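Local coordinates for protein peptidase S8 and S53, subtilisin, kexin, sedolisin (Mycobacterium smegmatis, PDB 4KG7) that probably cleaves peptide bonds as a subtilisin-like serine endopeptidase, the mycosin MycP3 of the ESX-3 type VII secretion system, at residues A[262-267]-A[272-277]; A[50-55]-A[284-289]; A[228-233]-A[278-283]; A[209-214]-A[323-328]; A[303-308]-A[313-318]. All coordinates share one frame; numbering follows the deposited sequence.

In the fold
Residues 50-55, at the end of helix 48-53 and just past it, meet 284-289 in interaction 2, the widest loop by sequence. Strand 209-213 opens interaction 4, closed by helix 318-335, so interactions 2 and 4 cross. Inside both lies interaction 3, between the loop 228-233 and the start of strand 281-286. Interaction 1 is nested within it and closes the short connection after strand 259-265. Interaction 5, a hairpin, follows in series and lies within interaction 4. Strands 209-213, 259-265 and 281-286 are successive neighbours in the parallel sheet, so interactions 1 to 4 all reach that sheet, while interaction 5 belongs to a small antiparallel one.

Interaction 1: A[262-267]-A[272-277]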
# COMPACT_ATOMS: atom_id res chain seq x y z
N VAL A 262 -1.45 -5.72 -4.75
CA VAL A 262 -0.06 -6.07 -4.86
C VAL A 262 0.35 -7.16 -3.87
O VAL A 262 0.31 -6.95 -2.66
CB VAL A 262 0.82 -4.84 -4.61
CG1 VAL A 262 2.29 -5.15 -4.83
CG2 VAL A 262 0.42 -3.69 -5.50
N GLY A 263 0.77 -8.30 -4.42
CA GLY A 263 1.37 -9.37 -3.62
C GLY A 263 2.86 -9.18 -3.42
O GLY A 263 3.46 -8.32 -4.05
N ALA A 264 3.45 -9.96 -2.51
CA ALA A 264 4.88 -9.89 -2.17
C ALA A 264 5.65 -11.04 -2.83
O ALA A 264 5.17 -12.17 -2.89
CB ALA A 264 5.07 -9.95 -0.69
N VAL A 265 6.82 -10.71 -3.35
CA VAL A 265 7.78 -11.71 -3.81
C VAL A 265 9.08 -11.62 -3.04
O VAL A 265 9.44 -10.58 -2.46
CB VAL A 265 8.05 -11.63 -5.33
CG1 VAL A 265 6.85 -12.06 -6.14
CG2 VAL A 265 8.54 -10.23 -5.72
N ASP A 266 9.80 -12.74 -3.01
CA ASP A 266 11.18 -12.72 -2.56
C ASP A 266 12.09 -12.02 -3.59
O ASP A 266 11.63 -11.58 -4.64
CB ASP A 266 11.61 -14.16 -2.15
CG ASP A 266 11.77 -15.13 -3.31
OD1 ASP A 266 11.95 -14.74 -4.47
OD2 ASP A 266 11.76 -16.34 -3.00
N SER A 267 13.37 -11.87 -3.28
CA SER A 267 14.25 -11.10 -4.20
C SER A 267 14.45 -11.78 -5.57
O SER A 267 14.88 -11.11 -6.51
CB SER A 267 15.59 -10.79 -3.55
OG SER A 267 16.23 -11.97 -3.11
N SER A 272 6.17 -14.68 -2.01
CA SER A 272 6.55 -14.80 -0.62
C SER A 272 5.65 -15.77 0.13
O SER A 272 4.48 -15.87 -0.16
CB SER A 272 6.45 -13.44 0.05
OG SER A 272 7.44 -12.54 -0.46
N SER A 273 6.24 -16.49 1.09
CA SER A 273 5.49 -17.52 1.81
C SER A 273 4.22 -16.96 2.46
O SER A 273 3.21 -17.69 2.60
CB SER A 273 6.36 -18.16 2.87
OG SER A 273 6.78 -17.19 3.81
N PHE A 274 4.28 -15.70 2.88
CA PHE A 274 3.18 -15.05 3.63
C PHE A 274 2.18 -14.30 2.75
O PHE A 274 1.21 -13.77 3.25
CB PHE A 274 3.77 -14.08 4.66
CG PHE A 274 4.70 -13.06 4.06
CD1 PHE A 274 4.20 -11.94 3.41
CD2 PHE A 274 6.07 -13.27 4.05
CE1 PHE A 274 5.06 -11.03 2.81
CE2 PHE A 274 6.94 -12.35 3.47
CZ PHE A 274 6.43 -11.22 2.84
N THR A 275 2.39 -14.25 1.45
CA THR A 275 1.53 -13.38 0.63
C THR A 275 0.12 -13.96 0.56
O THR A 275 -0.04 -15.16 0.30
CB THR A 275 2.17 -13.03 -0.73
OG1 THR A 275 1.67 -11.77 -1.20
CG2 THR A 275 1.94 -14.10 -1.76
N MET A 276 -0.89 -13.13 0.77
CA MET A 276 -2.28 -13.63 0.85
C MET A 276 -2.85 -13.87 -0.54
O MET A 276 -2.98 -12.92 -1.31
CB MET A 276 -3.16 -12.63 1.57
CG MET A 276 -4.59 -13.11 1.75
SD MET A 276 -5.54 -11.83 2.59
CE MET A 276 -7.20 -12.37 2.21
N ALA A 277 -3.29 -15.09 -0.82
CA ALA A 277 -3.86 -15.40 -2.12
C ALA A 277 -5.27 -14.86 -2.22
O ALA A 277 -6.06 -15.00 -1.30
CB ALA A 277 -3.92 -16.89 -2.34
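A264 is held by two hydrogen bonds, both from the same edge of its backbone, to the turn 272-275. Its amide gives a nearly straight bond to the hydroxyl of T275, A264 N to T275 OG1 2.9 Å with 173° at the hydrogen. Its carbonyl takes the amide of S272, A264 O to S272 N 2.8 Å. That donor sits above the carbonyl plane, 38° out of it. The T275 hydroxyl lies anti to its own backbone N (chi1 -153°), which turns OG1 to the strand. There T275 OG1 also comes 3.4 Å from G263 CA. Residues 272 to 275 form a type I beta turn, closed by T275 N to S272 O at 3.1 Å. The turn brings S272 and T275 to the same strand residue. S272 OG passes near the V265 backbone without bonding to it; its hydrogen-bond partner is E288. Packing fills the rest. A264 CB points into the turn and meets F274 CE1 obliquely at 3.7 Å. S272 CB lies over one face of the F274 ring, toward its rim. The F274 side chain is about 8 Å from that of S319, the predicted nucleophile. On the strand edge used by A264, V262 pairs with A212 and A214, one step earlier. The chemistry implies a loop tied to the strand through one alanine backbone, with a threonine hydroxyl standing in for a carbonyl acceptor.

Interaction 2: A[50-55]-A[284-289]; sequences QLALNL and AAPGEN
The branched end of L53 reaches the CD-CG side of the P286 ring, and the two form the close part of this contact. Both methyls of L53 face the proline CD: L53 CD2 is 3.9 Å from P286 CD, and L53 CD1 is 4.0 Å from the same atom. L53 CG stands a little further back, 4.1 Å from P286 CG. The leucine CG lies anti to its own carbonyl carbon (chi1 -68°), and this sends the branched end across to the proline ring. Both residues are buried. Y324 of helix 318-335 touches L53 and P286 alike, and V368 and P370 add to the cover on L53. The looser part lies one residue earlier on the helix. A52 is partly exposed and points at the proline, but A52 CB comes only to 4.5 Å from P286 CG. The backbones keep well apart, with CA of A52 and CA of P286 7.9 Å from each other. N54 is the first residue beyond the helix and completes a Schellman motif, with positive phi. N54 is also the N-cap of the next helix, where its OD1 accepts from the amide of G57. Past the proline the chain leaves the strand, which is the outermost of the parallel sheet on this side. The contact between 50-55 and 284-289 is apolar; the polar tie between helix 48-53 and this loop is the hydrogen bond from N49 ND2 to E288 O beside it.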
# COMPACT_ATOMS: atom_id res chain seq x y z
N GLN A 50 16.22 -3.72 -4.50
CA GLN A 50 16.42 -2.68 -5.52
C GLN A 50 16.96 -3.33 -6.80
O GLN A 50 16.49 -3.02 -7.91
CB GLN A 50 17.37 -1.57 -5.03
CG GLN A 50 17.73 -0.69 -6.21
CD GLN A 50 18.57 0.52 -5.90
OE1 GLN A 50 18.39 1.19 -4.89
NE2 GLN A 50 19.48 0.85 -6.81
N LEU A 51 17.92 -4.25 -6.65
CA LEU A 51 18.55 -4.89 -7.81
C LEU A 51 17.53 -5.72 -8.60
O LEU A 51 17.52 -5.71 -9.86
CB LEU A 51 19.77 -5.71 -7.37
CG LEU A 51 20.88 -4.92 -6.67
CD1 LEU A 51 21.92 -5.87 -6.12
CD2 LEU A 51 21.55 -3.91 -7.58
N ALA A 52 16.62 -6.37 -7.87
CA ALA A 52 15.54 -7.12 -8.50
C ALA A 52 14.67 -6.24 -9.43
O ALA A 52 14.15 -6.70 -10.45
CB ALA A 52 14.67 -7.73 -7.43
N LEU A 53 14.51 -4.98 -9.04
CA LEU A 53 13.68 -4.03 -9.77
C LEU A 53 14.44 -3.23 -10.82
O LEU A 53 13.83 -2.48 -11.57
CB LEU A 53 13.06 -3.05 -8.77
CG LEU A 53 12.02 -3.68 -7.82
CD1 LEU A 53 11.78 -2.70 -6.67
CD2 LEU A 53 10.75 -4.02 -8.57
N ASN A 54 15.76 -3.37 -10.83
CA ASN A 54 16.63 -2.53 -11.68
C ASN A 54 16.24 -1.06 -11.62
O ASN A 54 15.98 -0.42 -12.65
CB ASN A 54 16.67 -3.05 -13.12
CG ASN A 54 17.72 -2.34 -13.99
OD1 ASN A 54 18.62 -1.68 -13.48
ND2 ASN A 54 17.61 -2.50 -15.29
N LEU A 55 16.22 -0.51 -10.41
CA LEU A 55 15.92 0.91 -10.27
C LEU A 55 16.96 1.80 -10.93
O LEU A 55 16.61 2.84 -11.43
CB LEU A 55 15.74 1.33 -8.82
CG LEU A 55 14.63 0.62 -8.02
CD1 LEU A 55 14.55 1.15 -6.59
CD2 LEU A 55 13.30 0.71 -8.74
N ALA A 284 2.94 -7.94 -8.35
CA ALA A 284 3.73 -8.15 -7.14
C ALA A 284 4.96 -7.30 -7.12
O ALA A 284 5.35 -6.74 -8.14
CB ALA A 284 4.09 -9.60 -6.98
N ALA A 285 5.58 -7.21 -5.95
CA ALA A 285 6.90 -6.54 -5.85
C ALA A 285 7.63 -7.07 -4.60
O ALA A 285 7.06 -7.79 -3.80
CB ALA A 285 6.71 -5.02 -5.80
N PRO A 286 8.91 -6.74 -4.46
CA PRO A 286 9.63 -7.28 -3.29
C PRO A 286 8.99 -6.92 -1.96
O PRO A 286 8.63 -5.76 -1.74
CB PRO A 286 11.03 -6.67 -3.44
CG PRO A 286 11.15 -6.52 -4.94
CD PRO A 286 9.80 -5.96 -5.31
N GLY A 287 8.87 -7.92 -1.09
CA GLY A 287 8.27 -7.75 0.23
C GLY A 287 9.04 -8.32 1.41
O GLY A 287 8.53 -8.36 2.52
N GLU A 288 10.32 -8.65 1.22
CA GLU A 288 11.13 -9.31 2.26
C GLU A 288 12.41 -8.54 2.53
O GLU A 288 13.02 -7.99 1.63
CB GLU A 288 11.47 -10.75 1.85
CG GLU A 288 10.25 -11.61 1.63
CD GLU A 288 10.57 -13.03 1.27
OE1 GLU A 288 11.70 -13.53 1.55
OE2 GLU A 288 9.66 -13.66 0.67
N ASN A 289 12.87 -8.57 3.79
CA ASN A 289 14.15 -7.94 4.18
C ASN A 289 14.22 -6.48 3.73
O ASN A 289 15.24 -6.02 3.20
CB ASN A 289 15.33 -8.71 3.63
CG ASN A 289 15.31 -10.17 4.05
OD1 ASN A 289 15.31 -10.46 5.24
ND2 ASN A 289 15.17 -11.08 3.08

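Interaction 3: A[228-233]-A[278-283]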
# COMPACT_ATOMS: atom_id res chain seq x y z
N GLU A 228 -6.52 -14.64 5.64
CA GLU A 228 -6.11 -15.98 5.25
C GLU A 228 -6.13 -16.12 3.75
O GLU A 228 -7.02 -15.58 3.08
CB GLU A 228 -7.05 -17.04 5.87
CG GLU A 228 -6.88 -17.18 7.37
CD GLU A 228 -7.87 -18.13 8.02
OE1 GLU A 228 -8.73 -18.75 7.33
OE2 GLU A 228 -7.79 -18.25 9.27
N SER A 229 -5.15 -16.82 3.20
CA SER A 229 -5.15 -17.11 1.78
C SER A 229 -6.42 -17.83 1.37
O SER A 229 -6.88 -18.75 2.04
CB SER A 229 -3.94 -17.94 1.40
OG SER A 229 -2.79 -17.13 1.31
N ASN A 230 -6.94 -17.43 0.20
CA ASN A 230 -8.13 -18.03 -0.40
C ASN A 230 -7.77 -19.16 -1.35
O ASN A 230 -6.64 -19.24 -1.83
CB ASN A 230 -8.88 -16.95 -1.14
CG ASN A 230 -9.44 -15.94 -0.19
OD1 ASN A 230 -10.35 -16.25 0.58
ND2 ASN A 230 -8.88 -14.72 -0.20
N PRO A 231 -8.73 -20.07 -1.62
CA PRO A 231 -8.41 -21.16 -2.53
C PRO A 231 -8.01 -20.66 -3.90
O PRO A 231 -8.52 -19.64 -4.39
CB PRO A 231 -9.71 -21.97 -2.62
CG PRO A 231 -10.55 -21.50 -1.48
CD PRO A 231 -10.09 -20.16 -1.06
N LEU A 232 -7.08 -21.36 -4.52
CA LEU A 232 -6.52 -20.95 -5.79
C LEU A 232 -7.49 -21.25 -6.94
O LEU A 232 -8.49 -21.95 -6.74
CB LEU A 232 -5.20 -21.69 -5.99
CG LEU A 232 -4.14 -21.41 -4.91
CD1 LEU A 232 -2.92 -22.23 -5.25
CD2 LEU A 232 -3.80 -19.94 -4.84
N PRO A 233 -7.20 -20.73 -8.14
CA PRO A 233 -8.02 -20.98 -9.32
C PRO A 233 -8.36 -22.46 -9.45
O PRO A 233 -7.49 -23.31 -9.25
CB PRO A 233 -7.11 -20.49 -10.45
CG PRO A 233 -6.45 -19.29 -9.83
CD PRO A 233 -6.08 -19.82 -8.47
N GLY A 278 -5.59 -14.27 -3.36
CA GLY A 278 -6.96 -13.87 -3.64
C GLY A 278 -7.14 -13.61 -5.12
O GLY A 278 -6.15 -13.33 -5.82
N PRO A 279 -8.38 -13.62 -5.59
CA PRO A 279 -8.70 -13.47 -7.03
C PRO A 279 -8.52 -12.06 -7.56
O PRO A 279 -8.60 -11.86 -8.77
CB PRO A 279 -10.18 -13.88 -7.09
CG PRO A 279 -10.70 -13.49 -5.77
CD PRO A 279 -9.60 -13.84 -4.79
N TRP A 280 -8.24 -11.12 -6.67
CA TRP A 280 -8.04 -9.71 -6.98
C TRP A 280 -6.59 -9.33 -7.23
O TRP A 280 -6.32 -8.25 -7.73
CB TRP A 280 -8.62 -8.84 -5.83
CG TRP A 280 -8.26 -9.38 -4.51
CD1 TRP A 280 -7.04 -9.37 -3.91
CD2 TRP A 280 -9.13 -10.12 -3.65
NE1 TRP A 280 -7.10 -10.05 -2.71
CE2 TRP A 280 -8.37 -10.53 -2.53
CE3 TRP A 280 -10.48 -10.46 -3.70
CZ2 TRP A 280 -8.93 -11.25 -1.47
CZ3 TRP A 280 -11.02 -11.19 -2.65
CH2 TRP A 280 -10.25 -11.59 -1.56
N VAL A 281 -5.64 -10.21 -6.86
CA VAL A 281 -4.21 -9.85 -6.91
C VAL A 281 -3.80 -9.62 -8.36
O VAL A 281 -4.05 -10.47 -9.23
CB VAL A 281 -3.29 -10.88 -6.24
CG1 VAL A 281 -1.85 -10.40 -6.33
CG2 VAL A 281 -3.69 -11.05 -4.78
N GLY A 282 -3.19 -8.46 -8.63
CA GLY A 282 -2.86 -8.03 -9.99
C GLY A 282 -1.39 -7.97 -10.36
O GLY A 282 -1.03 -8.03 -11.54
N ILE A 283 -0.52 -7.89 -9.36
CA ILE A 283 0.89 -7.65 -9.63
C ILE A 283 1.62 -7.94 -8.32
O ILE A 283 0.98 -8.16 -7.29
CB ILE A 283 1.11 -6.19 -10.10
CG1 ILE A 283 2.45 -5.99 -10.84
CG2 ILE A 283 0.95 -5.23 -8.96
CD1 ILE A 283 2.50 -4.69 -11.60
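N230 and W280 make the main contact. The N230 amide nitrogen approaches the six-membered part of the indole: ND2 is 3.7 Å from W280 CH2 and 3.7 Å from W280 CZ2. The approach is oblique to the ring. The amide and indole planes stand 85° apart, and the two side chains cross at about a right angle. The tryptophan CG sits between its backbone N and carbonyl carbon (chi1 43°), and this folds the indole back over its own chain. G278 CA and P279 CD lie on one face of it, at 3.7 Å and 3.6 Å above the plane. N230 ND2 also reaches G278 CA, at 4.0 Å.

The polar bonds go to A277, just before the second segment, and to T247 and S248 at strand 248-251. N230 ND2 gives hydrogen bonds to the carbonyls of A277 and S248, and N230 OD1 accepts from the amide of T247. These three bonds fix the rotation of the buried amide. S229 OG accepts from the A277 amide, and N230 and A277 are also joined by backbone hydrogen bonding. Within 278-283 a type I beta turn runs from G278 to V281, with a weak backbone bond.

The loop 228-233 thus lies against the turn that leads into strand 281-286. W243 meets the indole edge-to-face and W254 also touches it. Strand 259-265 adds S261 to the packing, while S248 comes from strand 248-251.

Interaction 4: A[209-214]-A[323-328]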
# COMPACT_ATOMS: atom_id res chain seq x y z
N VAL A 209 -4.22 6.43 -9.87
CA VAL A 209 -3.84 5.04 -9.74
C VAL A 209 -3.82 4.68 -8.25
O VAL A 209 -3.03 5.25 -7.48
CB VAL A 209 -2.45 4.78 -10.35
CG1 VAL A 209 -2.02 3.35 -10.07
CG2 VAL A 209 -2.49 5.02 -11.84
N ILE A 210 -4.66 3.73 -7.86
CA ILE A 210 -4.78 3.34 -6.47
C ILE A 210 -4.12 1.97 -6.33
O ILE A 210 -4.46 1.03 -7.04
CB ILE A 210 -6.24 3.25 -5.99
CG1 ILE A 210 -7.03 4.56 -6.26
CG2 ILE A 210 -6.32 2.87 -4.52
CD1 ILE A 210 -8.51 4.39 -6.05
N VAL A 211 -3.17 1.90 -5.43
CA VAL A 211 -2.37 0.71 -5.19
C VAL A 211 -2.58 0.28 -3.75
O VAL A 211 -2.43 1.09 -2.84
CB VAL A 211 -0.85 1.01 -5.42
CG1 VAL A 211 0.02 -0.21 -5.21
CG2 VAL A 211 -0.62 1.56 -6.81
N ALA A 212 -2.87 -1.01 -3.56
CA ALA A 212 -3.15 -1.57 -2.23
C ALA A 212 -2.37 -2.85 -1.98
O ALA A 212 -2.23 -3.69 -2.87
CB ALA A 212 -4.66 -1.84 -2.08
N ALA A 213 -1.87 -3.03 -0.77
CA ALA A 213 -1.26 -4.28 -0.38
C ALA A 213 -2.29 -5.41 -0.39
O ALA A 213 -3.41 -5.22 0.08
CB ALA A 213 -0.68 -4.14 1.02
N ALA A 214 -1.92 -6.61 -0.87
CA ALA A 214 -2.88 -7.72 -0.95
C ALA A 214 -3.21 -8.32 0.41
O ALA A 214 -4.27 -8.91 0.58
CB ALA A 214 -2.33 -8.81 -1.85
N ALA A 323 4.16 -0.40 -1.76
CA ALA A 323 4.90 0.85 -1.81
C ALA A 323 5.79 0.89 -3.04
O ALA A 323 5.84 1.89 -3.76
CB ALA A 323 5.72 1.02 -0.55
N TYR A 324 6.50 -0.19 -3.30
CA TYR A 324 7.33 -0.26 -4.51
C TYR A 324 6.49 -0.01 -5.76
O TYR A 324 6.92 0.73 -6.64
CB TYR A 324 8.02 -1.62 -4.61
CG TYR A 324 9.29 -1.76 -3.80
CD1 TYR A 324 10.36 -0.88 -4.02
CD2 TYR A 324 9.49 -2.84 -2.93
CE1 TYR A 324 11.55 -1.00 -3.34
CE2 TYR A 324 10.68 -2.96 -2.24
CZ TYR A 324 11.72 -2.07 -2.46
OH TYR A 324 12.92 -2.22 -1.81
N VAL A 325 5.33 -0.67 -5.87
CA VAL A 325 4.51 -0.47 -7.02
C VAL A 325 4.01 0.96 -7.17
O VAL A 325 3.98 1.48 -8.27
CB VAL A 325 3.35 -1.49 -7.07
CG1 VAL A 325 2.38 -1.19 -8.22
CG2 VAL A 325 3.91 -2.89 -7.22
N SER A 326 3.60 1.59 -6.08
CA SER A 326 3.26 3.02 -6.12
C SER A 326 4.41 3.88 -6.64
O SER A 326 4.20 4.82 -7.41
CB SER A 326 2.81 3.49 -4.76
OG SER A 326 1.54 2.94 -4.47
N GLY A 327 5.62 3.62 -6.17
CA GLY A 327 6.78 4.33 -6.72
C GLY A 327 6.98 4.12 -8.21
O GLY A 327 7.24 5.05 -8.95
N VAL A 328 6.82 2.88 -8.66
CA VAL A 328 6.92 2.60 -10.10
C VAL A 328 5.82 3.29 -10.88
O VAL A 328 6.07 3.82 -11.95
CB VAL A 328 6.92 1.09 -10.41
CG1 VAL A 328 7.06 0.84 -11.89
CG2 VAL A 328 8.07 0.39 -9.72
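V211 carries most of this contact, and it meets S326 and V325 on one side of helix 318-335. It points from the middle of strand 209-213 toward the helix. S326 OG sits against the root of the valine: it is 3.2 Å from V211 CB, 3.5 Å from V211 CG2 and 3.6 Å from V211 CG1. The hydroxyl faces the side of CB that carries its hydrogen, with the two methyls about equally far. The serine torsion (chi1 -71°) places OG beside its backbone N, against V211 and within reach of the A322 carbonyl one turn back. The hydroxyl bonds to N177 OD1, with a weak second bond to A322 O. V325 adds the apolar side. Its CG1 lies 3.9 Å from V211 CG1, and the two valines cross obliquely. V262 of the neighbouring strand touches both valines. The three residues are buried near the centre of the chain. The side chain of S326 is about 9 Å from that of D73, a predicted charge-relay residue. The helix begins at T318, next to the predicted nucleophile S319. This strand-to-helix contact implies a buried serine hydroxyl packed on valine carbon, its hydrogen bond made to N177.

Interaction 5: A[303-308]-A[313-318]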
# COMPACT_ATOMS: atom_id res chain seq x y z
N ASN A 303 15.65 -1.28 9.24
CA ASN A 303 15.30 -2.54 8.62
C ASN A 303 14.72 -3.55 9.59
O ASN A 303 14.78 -4.74 9.36
CB ASN A 303 16.49 -3.10 7.83
CG ASN A 303 17.65 -3.51 8.72
OD1 ASN A 303 17.67 -3.20 9.89
ND2 ASN A 303 18.65 -4.14 8.14
N ALA A 304 14.17 -3.07 10.70
CA ALA A 304 13.62 -3.97 11.72
C ALA A 304 12.60 -3.30 12.60
O ALA A 304 12.60 -2.09 12.75
CB ALA A 304 14.72 -4.55 12.59
N LEU A 305 11.77 -4.14 13.21
CA LEU A 305 10.81 -3.77 14.24
C LEU A 305 10.84 -4.76 15.37
O LEU A 305 11.19 -5.90 15.15
CB LEU A 305 9.40 -3.88 13.71
CG LEU A 305 8.93 -2.72 12.90
CD1 LEU A 305 7.74 -3.16 12.06
CD2 LEU A 305 8.56 -1.61 13.86
N PRO A 306 10.38 -4.36 16.55
CA PRO A 306 10.27 -5.27 17.67
C PRO A 306 9.13 -6.28 17.51
O PRO A 306 8.05 -5.92 17.05
CB PRO A 306 10.05 -4.34 18.88
CG PRO A 306 9.66 -3.02 18.34
CD PRO A 306 9.92 -2.99 16.87
N SER A 307 9.39 -7.54 17.84
CA SER A 307 8.35 -8.56 17.86
C SER A 307 8.16 -8.96 19.32
O SER A 307 8.27 -8.10 20.21
CB SER A 307 8.74 -9.76 16.99
OG SER A 307 9.76 -10.53 17.60
N GLU A 308 7.91 -10.24 19.56
CA GLU A 308 7.71 -10.75 20.91
C GLU A 308 8.94 -10.51 21.76
O GLU A 308 10.09 -10.67 21.31
CB GLU A 308 7.39 -12.26 20.90
CG GLU A 308 6.23 -12.66 19.97
CD GLU A 308 4.90 -11.98 20.31
OE1 GLU A 308 4.77 -11.40 21.41
OE2 GLU A 308 3.97 -12.05 19.46
N VAL A 313 12.97 -8.06 14.38
CA VAL A 313 12.70 -8.91 13.24
C VAL A 313 12.72 -8.05 11.99
O VAL A 313 12.44 -6.84 12.06
CB VAL A 313 11.36 -9.65 13.37
CG1 VAL A 313 11.39 -10.58 14.58
CG2 VAL A 313 10.21 -8.67 13.45
N PRO A 314 13.04 -8.66 10.84
CA PRO A 314 13.10 -7.85 9.60
C PRO A 314 11.74 -7.29 9.21
O PRO A 314 10.67 -7.75 9.68
CB PRO A 314 13.59 -8.86 8.55
CG PRO A 314 14.26 -9.92 9.31
CD PRO A 314 13.51 -10.03 10.61
N LEU A 315 11.78 -6.25 8.41
CA LEU A 315 10.58 -5.67 7.83
C LEU A 315 10.15 -6.53 6.67
O LEU A 315 10.88 -6.66 5.69
CB LEU A 315 10.83 -4.24 7.39
CG LEU A 315 11.34 -3.28 8.46
CD1 LEU A 315 11.55 -1.87 7.92
CD2 LEU A 315 10.40 -3.21 9.64
N THR A 316 8.97 -7.13 6.78
CA THR A 316 8.44 -7.97 5.69
C THR A 316 6.96 -7.70 5.56
O THR A 316 6.27 -7.47 6.55
CB THR A 316 8.62 -9.48 5.91
OG1 THR A 316 7.68 -9.96 6.91
CG2 THR A 316 10.04 -9.76 6.24
N GLY A 317 6.48 -7.77 4.33
CA GLY A 317 5.05 -7.72 4.11
C GLY A 317 4.63 -7.15 2.77
O GLY A 317 5.39 -6.48 2.07
N THR A 318 3.38 -7.41 2.44
CA THR A 318 2.79 -6.86 1.23
C THR A 318 2.71 -5.34 1.28
O THR A 318 2.59 -4.71 0.25
CB THR A 318 1.41 -7.48 0.89
OG1 THR A 318 0.50 -7.36 2.00
CG2 THR A 318 1.56 -8.96 0.48
O HOH W 1 14.38 -5.87 6.99
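L305 and V313 form an antiparallel hydrogen-bonded pair, and both of their backbone groups are used. L305 N bonds to V313 O at 3.0 Å, nearly along the C=O axis. V313 N returns the bond to L305 O at 2.9 Å, with the donor tilted 20° from the carbonyl plane. Further along, the carbonyl of N303 has a weak direct bond from the L315 amide, with N303 O and L315 N 3.5 Å apart. A water bridges the same two groups more closely: it donates to N303 O at 2.7 Å and accepts from L315 N at 3.0 Å. The V313 carbonyl also receives a CA-H...O contact from A304. N303 OD1 accepts from the amide of L38, and N303 ND2 binds T41 OG1. These strands are two arms of a beta hairpin within a small three-stranded sheet. N303 and A304 both face S36, a classic beta bulge on the other edge of strand 301-306. The L305 side chain is about 6 Å from that of H104, a predicted catalytic residue. L315 CG is anti to its carbonyl carbon (chi1 -56°), which brings the branched end against N303, A304 and L305. L305 and L315 cross at about a right angle, and L305 CD1 touches L315 CD2 at 3.6 Å. Beyond the pair, S307 OG lies 3.4 Å from V313 CG1, but its polar partner is the carbonyl of R311. G317 holds the N-cap position of helix 318-335, and its amide bonds to the carbonyl of G287.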